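Local coordinates for receptor-type tyrosine-protein phosphatase C (Rattus norvegicus, PDB 5FN8) that probably dephosphorylates phosphotyrosine on signalling proteins during T-cell activation, the chain here being two fibronectin type III domains of its extracellular region, at residues G126-S137 with D162-E173; M104-I114 with D177-T185. One frame throughout, in Å; residues are numbered along the deposited sequence.

How the contacts relate
Both contacts lie in the second fibronectin type III domain, their centres about 14 Å apart. Contact 1 pairs two neighbouring strands of the four-stranded sheet through backbone hydrogen bonds and sends one row of side chains into the core. Contact 2 is a surface contact between the edge strands of the two sheets, made by side chains meeting each other and the opposite backbone, without strand pairing. Strand 162-170 of contact 1 also neighbours strand 179-184 of contact 2: Phe165 O lies 2.9 Å from Lys181 N, a probable hydrogen bond. Along the sequence contact 1 is nested within the loop that contact 2 closes, and Phe165 touches Ile114 and Gln183 at the sandwich interior.

Contact 1. Residues G126-S137 with D162-E173; sequences GPEARYILEVKS and DYEFLVYFYNGE. With NAG (2-acetamido-2-deoxy-beta-D-glucopyranose), chain G.
The central antiparallel pair of the four-stranded sheet of a fibronectin type III domain joins strand 130-137 to strand 162-170. Ile132 N donates to Tyr168 O at 2.8 Å, and paired backbone bonds repeat from Arg130-Tyr170 to Lys136-Glu164. On the core face Phe169 turns a ring edge to the face of Tyr131, with Phe169 CD1 3.7 Å from Tyr131 CE1 and the planes at 78°. Phe169 CG stands anti to the backbone N (chi1 -170°), and the ring reaches on to Ala129 CB, 3.5 Å from Phe169 CZ. Val135 CG2 packs against Phe165 CD2, while Leu133 CD1 touches Val167 CG2. From the facing sheet, Phe152 and Val154 pack on Tyr131, Leu133 and Val135, and Val116 on Phe165 and Val167. The other face is mixed. There Tyr168 OH donates to Glu134 OE1 at 3.1 Å, from above the carboxylate plane. The N-acetylglucosamine O6 sits over the Arg130 guanidinium, 3.4 Å from Arg130 CZ, while Arg130 NE bonds Asn146. The sugar's acetamide lies over the Tyr170 ring, C8 3.6 Å from Tyr170 CD1, with Gly172 N over the opposite face. C8 also touches Ile132 CD1, and the glycan thus shields apolar surface of Tyr170 and Ile132 from solvent.

Contact 2. Residues M104-I114 with D177-T185; sequences MKTSRASDNSI and DPEIKPQST
The two sheets of the fibronectin type III sandwich meet along one side here, where strand 104-108 and strand 179-184, each at the edge of its own sheet, run nearly parallel at 5° with axes 7.6 Å apart. At that spacing side chains fill the gap, and each strand keeps its backbone bonds for its own sheet, as Lys105 does with Thr117 and Glu179 with Val167.

Apolar packing begins at Met104. Its extended chain carries SD to 3.7 Å from Lys181 CG, the two side chains lying alongside and pointing opposite ways. CE touches the same methylene, and Glu179 CB and CG border the sulfur. Further along, Ile114 CD1 meets Gln183 CG at 3.6 Å.

Side chains also press on the opposite backbone. Met104 SD lies 3.1 Å from Glu179 O, Ile114 CD1 approaches Ser184 O, and Thr185 CB rests 3.7 Å from Asp111 O.

Charged and polar groups follow. Lys181 NZ forms a salt bridge with Glu179 OE2 within its own strand, and Glu179 OE1 pairs with Lys100. The Thr185 hydroxyl bonds to Tyr158 and Thr161. Arg108 crosses Gln183 with the guanidinium and amide planes 68° apart; Gln183 NE2 at the guanidinium edge and the arginine N-H groups are all donors, which makes this packing. A glycan touches Arg108 as well.

Gln183 swings CG away from its own amide nitrogen to reach across, and the bend at chi2 (88°) turns the amide along strand 104-108. Thr106 lies against this side chain, with OG1 3.3 Å from Gln183 CB and CG2 3.3 Å from Gln183 OE1.

Contact 1. Residues G126-S137 with D162-E173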
# COMPACT_ATOMS: atom_id res chain seq x y z
N GLY B 126 6.48 -5.91 7.56
CA GLY B 126 6.76 -7.10 8.35
C GLY B 126 5.53 -7.91 8.64
O GLY B 126 4.42 -7.47 8.31
N PRO B 127 5.68 -9.07 9.33
CA PRO B 127 4.52 -9.96 9.57
C PRO B 127 3.50 -9.58 10.63
O PRO B 127 2.39 -10.14 10.60
CB PRO B 127 5.17 -11.30 9.93
CG PRO B 127 6.47 -10.94 10.52
CD PRO B 127 6.94 -9.70 9.78
N GLU B 128 3.87 -8.72 11.60
CA GLU B 128 3.00 -8.40 12.73
C GLU B 128 2.71 -6.92 12.85
O GLU B 128 3.23 -6.11 12.09
CB GLU B 128 3.59 -8.97 14.03
CG GLU B 128 3.64 -10.49 14.06
CD GLU B 128 4.91 -11.06 14.65
OE1 GLU B 128 5.25 -10.69 15.80
OE2 GLU B 128 5.55 -11.90 13.98
N ALA B 129 1.84 -6.57 13.82
CA ALA B 129 1.42 -5.22 14.08
C ALA B 129 1.24 -4.98 15.58
O ALA B 129 0.23 -5.40 16.16
CB ALA B 129 0.15 -4.90 13.31
N ARG B 130 2.26 -4.32 16.22
CA ARG B 130 2.25 -3.98 17.65
C ARG B 130 2.68 -2.57 17.89
O ARG B 130 3.44 -1.97 17.12
CB ARG B 130 3.03 -4.98 18.52
CG ARG B 130 2.54 -6.41 18.26
CD ARG B 130 2.84 -7.41 19.31
NE ARG B 130 2.36 -7.00 20.63
CZ ARG B 130 1.23 -7.41 21.20
NH1 ARG B 130 0.39 -8.18 20.54
NH2 ARG B 130 0.92 -7.02 22.43
N TYR B 131 2.14 -2.01 18.95
CA TYR B 131 2.34 -0.64 19.36
C TYR B 131 3.09 -0.59 20.69
O TYR B 131 2.65 -1.17 21.69
CB TYR B 131 0.97 0.05 19.47
CG TYR B 131 0.27 0.12 18.13
CD1 TYR B 131 0.53 1.15 17.24
CD2 TYR B 131 -0.58 -0.91 17.71
CE1 TYR B 131 -0.09 1.20 15.99
CE2 TYR B 131 -1.18 -0.89 16.46
CZ TYR B 131 -0.95 0.18 15.60
OH TYR B 131 -1.54 0.15 14.36
N ILE B 132 4.25 0.09 20.67
CA ILE B 132 5.10 0.25 21.86
C ILE B 132 4.98 1.66 22.37
O ILE B 132 5.24 2.61 21.63
CB ILE B 132 6.59 -0.10 21.55
CG1 ILE B 132 6.78 -1.45 20.82
CG2 ILE B 132 7.50 0.10 22.77
CD1 ILE B 132 6.14 -2.67 21.38
N LEU B 133 4.59 1.81 23.59
CA LEU B 133 4.54 3.13 24.17
C LEU B 133 5.54 3.25 25.32
O LEU B 133 5.54 2.44 26.23
CB LEU B 133 3.12 3.49 24.62
CG LEU B 133 2.99 4.71 25.54
CD1 LEU B 133 3.32 6.00 24.80
CD2 LEU B 133 1.63 4.79 26.14
N GLU B 134 6.39 4.27 25.26
CA GLU B 134 7.32 4.65 26.32
C GLU B 134 6.87 5.95 26.92
O GLU B 134 6.50 6.89 26.21
CB GLU B 134 8.71 4.87 25.77
CG GLU B 134 9.41 3.59 25.43
CD GLU B 134 10.89 3.83 25.25
OE1 GLU B 134 11.31 4.87 24.68
OE2 GLU B 134 11.64 2.94 25.69
N VAL B 135 6.89 6.01 28.24
CA VAL B 135 6.50 7.20 28.97
C VAL B 135 7.75 7.68 29.70
O VAL B 135 8.40 6.92 30.41
CB VAL B 135 5.30 6.97 29.92
CG1 VAL B 135 4.91 8.27 30.64
CG2 VAL B 135 4.11 6.37 29.16
N LYS B 136 8.12 8.95 29.45
CA LYS B 136 9.32 9.54 30.05
C LYS B 136 9.02 10.82 30.83
O LYS B 136 8.06 11.52 30.54
CB LYS B 136 10.39 9.79 28.97
CG LYS B 136 10.98 8.51 28.38
CD LYS B 136 12.09 8.80 27.40
CE LYS B 136 12.65 7.53 26.84
NZ LYS B 136 13.57 7.80 25.71
N SER B 137 9.85 11.11 31.82
CA SER B 137 9.80 12.33 32.62
C SER B 137 11.25 12.69 32.92
O SER B 137 11.98 11.85 33.44
CB SER B 137 9.01 12.13 33.91
OG SER B 137 8.77 13.39 34.50
N ASP B 162 5.38 17.28 33.64
CA ASP B 162 5.54 17.21 32.19
C ASP B 162 6.04 15.80 31.87
O ASP B 162 7.01 15.31 32.47
CB ASP B 162 6.57 18.23 31.67
CG ASP B 162 6.38 19.66 32.13
OD1 ASP B 162 5.43 20.33 31.64
OD2 ASP B 162 7.23 20.14 32.92
N TYR B 163 5.36 15.15 30.93
CA TYR B 163 5.70 13.82 30.46
C TYR B 163 5.82 13.80 28.93
O TYR B 163 5.19 14.61 28.25
CB TYR B 163 4.60 12.82 30.88
CG TYR B 163 4.60 12.47 32.35
CD1 TYR B 163 5.45 11.48 32.85
CD2 TYR B 163 3.71 13.08 33.23
CE1 TYR B 163 5.45 11.15 34.21
CE2 TYR B 163 3.69 12.74 34.59
CZ TYR B 163 4.56 11.78 35.07
OH TYR B 163 4.54 11.42 36.39
N GLU B 164 6.65 12.91 28.40
CA GLU B 164 6.73 12.70 26.96
C GLU B 164 6.28 11.29 26.65
O GLU B 164 6.52 10.36 27.44
CB GLU B 164 8.05 13.14 26.25
CG GLU B 164 9.36 12.54 26.76
CD GLU B 164 10.53 12.47 25.78
OE1 GLU B 164 10.30 12.53 24.55
OE2 GLU B 164 11.69 12.31 26.26
N PHE B 165 5.51 11.17 25.58
CA PHE B 165 4.94 9.90 25.13
C PHE B 165 5.51 9.60 23.79
O PHE B 165 5.44 10.43 22.88
CB PHE B 165 3.39 9.95 25.16
CG PHE B 165 2.85 10.26 26.54
CD1 PHE B 165 2.78 11.57 27.01
CD2 PHE B 165 2.43 9.24 27.38
CE1 PHE B 165 2.33 11.85 28.30
CE2 PHE B 165 1.95 9.53 28.67
CZ PHE B 165 1.92 10.83 29.12
N LEU B 166 6.16 8.44 23.68
CA LEU B 166 6.82 7.97 22.47
C LEU B 166 6.17 6.68 22.05
O LEU B 166 6.27 5.70 22.78
CB LEU B 166 8.31 7.74 22.74
CG LEU B 166 9.17 8.92 23.23
CD1 LEU B 166 9.21 9.00 24.78
CD2 LEU B 166 10.59 8.76 22.74
N VAL B 167 5.46 6.68 20.91
CA VAL B 167 4.82 5.51 20.33
C VAL B 167 5.65 5.02 19.15
O VAL B 167 5.93 5.82 18.27
CB VAL B 167 3.33 5.71 19.91
CG1 VAL B 167 2.75 4.40 19.34
CG2 VAL B 167 2.49 6.17 21.09
N TYR B 168 6.09 3.75 19.18
CA TYR B 168 6.82 3.09 18.08
C TYR B 168 5.95 1.95 17.59
O TYR B 168 5.23 1.32 18.38
CB TYR B 168 8.12 2.40 18.56
CG TYR B 168 9.06 3.25 19.38
CD1 TYR B 168 8.75 3.59 20.70
CD2 TYR B 168 10.29 3.65 18.87
CE1 TYR B 168 9.63 4.36 21.47
CE2 TYR B 168 11.18 4.40 19.63
CZ TYR B 168 10.85 4.75 20.93
OH TYR B 168 11.76 5.45 21.66
N PHE B 169 6.05 1.65 16.30
CA PHE B 169 5.39 0.50 15.71
C PHE B 169 6.40 -0.62 15.64
O PHE B 169 7.55 -0.38 15.25
CB PHE B 169 4.88 0.81 14.30
CG PHE B 169 3.98 -0.27 13.74
CD1 PHE B 169 2.64 -0.34 14.10
CD2 PHE B 169 4.45 -1.16 12.78
CE1 PHE B 169 1.80 -1.31 13.53
CE2 PHE B 169 3.62 -2.13 12.24
CZ PHE B 169 2.30 -2.19 12.62
N TYR B 170 5.97 -1.82 16.00
CA TYR B 170 6.75 -3.04 15.92
C TYR B 170 6.08 -4.00 14.92
O TYR B 170 4.89 -4.29 15.05
CB TYR B 170 6.89 -3.69 17.31
CG TYR B 170 7.69 -4.97 17.29
CD1 TYR B 170 9.04 -4.97 16.95
CD2 TYR B 170 7.10 -6.19 17.63
CE1 TYR B 170 9.77 -6.16 16.90
CE2 TYR B 170 7.82 -7.38 17.59
CZ TYR B 170 9.17 -7.36 17.25
OH TYR B 170 9.90 -8.52 17.25
N ASN B 171 6.82 -4.45 13.92
CA ASN B 171 6.27 -5.31 12.86
C ASN B 171 6.64 -6.80 12.96
O ASN B 171 6.46 -7.52 12.01
CB ASN B 171 6.59 -4.71 11.46
CG ASN B 171 8.03 -4.87 11.03
OD1 ASN B 171 8.81 -5.61 11.63
ND2 ASN B 171 8.43 -4.18 9.98
N GLY B 172 7.11 -7.25 14.11
CA GLY B 172 7.52 -8.64 14.32
C GLY B 172 9.00 -8.83 14.13
O GLY B 172 9.54 -9.87 14.51
N GLU B 173 9.67 -7.85 13.53
CA GLU B 173 11.10 -7.94 13.30
C GLU B 173 11.83 -6.62 13.55
O GLU B 173 13.02 -6.64 13.88
CB GLU B 173 11.36 -8.41 11.86
CG GLU B 173 11.30 -9.92 11.73
CD GLU B 173 11.47 -10.42 10.32
OE1 GLU B 173 12.59 -10.34 9.78
OE2 GLU B 173 10.46 -10.89 9.75
C1 NAG G . 5.79 -7.01 22.08
C2 NAG G . 7.29 -7.22 21.84
C3 NAG G . 7.56 -8.45 20.97
C4 NAG G . 6.73 -9.66 21.41
C5 NAG G . 5.25 -9.31 21.52
C6 NAG G . 4.41 -10.45 22.05
C7 NAG G . 9.05 -5.71 20.90
C8 NAG G . 9.31 -4.31 20.43
N2 NAG G . 7.76 -6.00 21.19
O3 NAG G . 8.93 -8.82 21.09
O4 NAG G . 6.92 -10.71 20.47
O5 NAG G . 5.08 -8.21 22.43
O6 NAG G . 3.03 -10.14 22.10
O7 NAG G . 9.95 -6.53 21.00

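Contact 2. Residues M104-I114 with D177-T185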
# COMPACT_ATOMS: atom_id res chain seq x y z
N MET B 104 -1.35 10.48 16.17
CA MET B 104 -1.08 10.28 17.59
C MET B 104 -1.70 11.40 18.41
O MET B 104 -1.34 12.58 18.23
CB MET B 104 0.41 10.12 17.87
CG MET B 104 0.70 9.57 19.25
SD MET B 104 2.45 9.76 19.60
CE MET B 104 2.43 9.81 21.41
N LYS B 105 -2.66 11.03 19.27
CA LYS B 105 -3.35 11.97 20.13
C LYS B 105 -3.13 11.66 21.60
O LYS B 105 -3.37 10.54 22.06
CB LYS B 105 -4.85 12.01 19.82
CG LYS B 105 -5.40 13.42 19.71
CD LYS B 105 -6.26 13.53 18.48
CE LYS B 105 -7.74 13.43 18.77
NZ LYS B 105 -8.44 12.47 17.86
N THR B 106 -2.67 12.67 22.33
CA THR B 106 -2.42 12.62 23.77
C THR B 106 -3.50 13.45 24.47
O THR B 106 -3.71 14.61 24.09
CB THR B 106 -0.95 12.97 24.07
OG1 THR B 106 -0.62 12.53 25.37
CG2 THR B 106 -0.62 14.47 23.91
N SER B 107 -4.23 12.86 25.43
CA SER B 107 -5.32 13.55 26.14
C SER B 107 -5.40 13.23 27.66
O SER B 107 -5.09 12.11 28.05
CB SER B 107 -6.66 13.24 25.48
OG SER B 107 -7.20 12.00 25.88
N ARG B 108 -5.87 14.20 28.49
CA ARG B 108 -6.05 13.96 29.93
C ARG B 108 -7.29 13.10 30.19
O ARG B 108 -8.39 13.47 29.76
CB ARG B 108 -6.13 15.28 30.71
CG ARG B 108 -5.01 15.45 31.73
CD ARG B 108 -4.68 16.91 32.00
NE ARG B 108 -4.05 17.56 30.84
CZ ARG B 108 -3.91 18.87 30.68
NH1 ARG B 108 -4.36 19.71 31.62
NH2 ARG B 108 -3.34 19.36 29.59
N ALA B 109 -7.11 11.93 30.83
CA ALA B 109 -8.20 11.01 31.15
C ALA B 109 -8.80 11.35 32.52
O ALA B 109 -10.01 11.20 32.71
CB ALA B 109 -7.71 9.56 31.13
N SER B 110 -7.95 11.82 33.45
CA SER B 110 -8.24 12.25 34.81
C SER B 110 -7.14 13.26 35.25
O SER B 110 -6.43 13.80 34.40
CB SER B 110 -8.33 11.04 35.76
OG SER B 110 -7.20 10.86 36.60
N ASP B 111 -7.03 13.52 36.57
CA ASP B 111 -6.05 14.45 37.15
C ASP B 111 -4.60 13.95 36.96
O ASP B 111 -3.72 14.73 36.58
CB ASP B 111 -6.36 14.69 38.64
CG ASP B 111 -7.68 15.39 38.95
OD1 ASP B 111 -8.70 15.06 38.29
OD2 ASP B 111 -7.72 16.23 39.89
N ASN B 112 -4.36 12.63 37.19
CA ASN B 112 -3.05 11.99 37.07
C ASN B 112 -3.04 10.81 36.02
O ASN B 112 -2.21 9.90 36.11
CB ASN B 112 -2.59 11.52 38.46
CG ASN B 112 -3.35 10.35 39.06
OD1 ASN B 112 -4.42 9.93 38.59
ND2 ASN B 112 -2.79 9.77 40.12
N SER B 113 -3.98 10.85 35.05
CA SER B 113 -4.25 9.84 34.01
C SER B 113 -4.21 10.49 32.61
O SER B 113 -4.78 11.56 32.42
CB SER B 113 -5.63 9.23 34.26
OG SER B 113 -5.82 7.92 33.77
N ILE B 114 -3.54 9.83 31.63
CA ILE B 114 -3.38 10.25 30.22
C ILE B 114 -3.77 9.11 29.30
O ILE B 114 -3.38 7.97 29.51
CB ILE B 114 -1.91 10.72 29.88
CG1 ILE B 114 -1.35 11.87 30.78
CG2 ILE B 114 -1.64 10.95 28.37
CD1 ILE B 114 -2.12 13.09 30.90
N ASP B 177 10.59 4.49 13.78
CA ASP B 177 10.85 5.75 14.49
C ASP B 177 9.66 6.10 15.39
O ASP B 177 8.51 5.82 15.00
CB ASP B 177 11.10 6.90 13.49
CG ASP B 177 12.45 6.90 12.79
OD1 ASP B 177 13.42 6.34 13.36
OD2 ASP B 177 12.56 7.54 11.73
N PRO B 178 9.89 6.75 16.55
CA PRO B 178 8.76 7.13 17.39
C PRO B 178 8.08 8.43 16.96
O PRO B 178 8.71 9.36 16.44
CB PRO B 178 9.41 7.35 18.76
CG PRO B 178 10.78 7.81 18.45
CD PRO B 178 11.18 7.14 17.18
N GLU B 179 6.79 8.50 17.24
CA GLU B 179 6.00 9.70 17.19
C GLU B 179 5.98 10.16 18.68
O GLU B 179 5.51 9.43 19.56
CB GLU B 179 4.60 9.42 16.62
CG GLU B 179 3.88 10.70 16.20
CD GLU B 179 4.65 11.61 15.26
OE1 GLU B 179 4.78 11.25 14.07
OE2 GLU B 179 5.16 12.65 15.72
N ILE B 180 6.59 11.33 18.95
CA ILE B 180 6.74 11.93 20.28
C ILE B 180 5.73 13.05 20.51
O ILE B 180 5.58 13.94 19.66
CB ILE B 180 8.21 12.40 20.51
CG1 ILE B 180 9.21 11.26 20.21
CG2 ILE B 180 8.40 12.99 21.92
CD1 ILE B 180 10.70 11.63 20.26
N LYS B 181 5.04 13.02 21.66
CA LYS B 181 4.05 14.04 22.03
C LYS B 181 4.19 14.45 23.49
O LYS B 181 4.10 13.60 24.38
CB LYS B 181 2.60 13.56 21.73
CG LYS B 181 2.26 13.35 20.26
CD LYS B 181 2.11 14.62 19.46
CE LYS B 181 2.03 14.34 17.97
NZ LYS B 181 3.15 15.00 17.25
N PRO B 182 4.41 15.75 23.79
CA PRO B 182 4.44 16.18 25.22
C PRO B 182 3.02 16.27 25.78
O PRO B 182 2.08 16.60 25.06
CB PRO B 182 5.12 17.55 25.18
CG PRO B 182 4.86 18.08 23.80
CD PRO B 182 4.54 16.92 22.88
N GLN B 183 2.85 15.94 27.05
CA GLN B 183 1.59 16.01 27.78
C GLN B 183 1.84 16.09 29.27
O GLN B 183 2.48 15.20 29.85
CB GLN B 183 0.67 14.82 27.44
CG GLN B 183 -0.68 14.84 28.15
CD GLN B 183 -1.76 15.60 27.42
OE1 GLN B 183 -1.53 16.31 26.44
NE2 GLN B 183 -2.99 15.48 27.90
N SER B 184 1.34 17.17 29.90
CA SER B 184 1.43 17.40 31.34
C SER B 184 0.21 16.83 32.08
O SER B 184 -0.83 16.54 31.46
CB SER B 184 1.56 18.89 31.65
OG SER B 184 2.90 19.35 31.58
N THR B 185 0.33 16.66 33.41
CA THR B 185 -0.76 16.16 34.25
C THR B 185 -1.51 17.29 34.98
O THR B 185 -1.20 18.47 34.82
CB THR B 185 -0.26 15.09 35.23
OG1 THR B 185 0.86 15.61 35.96
CG2 THR B 185 0.09 13.78 34.54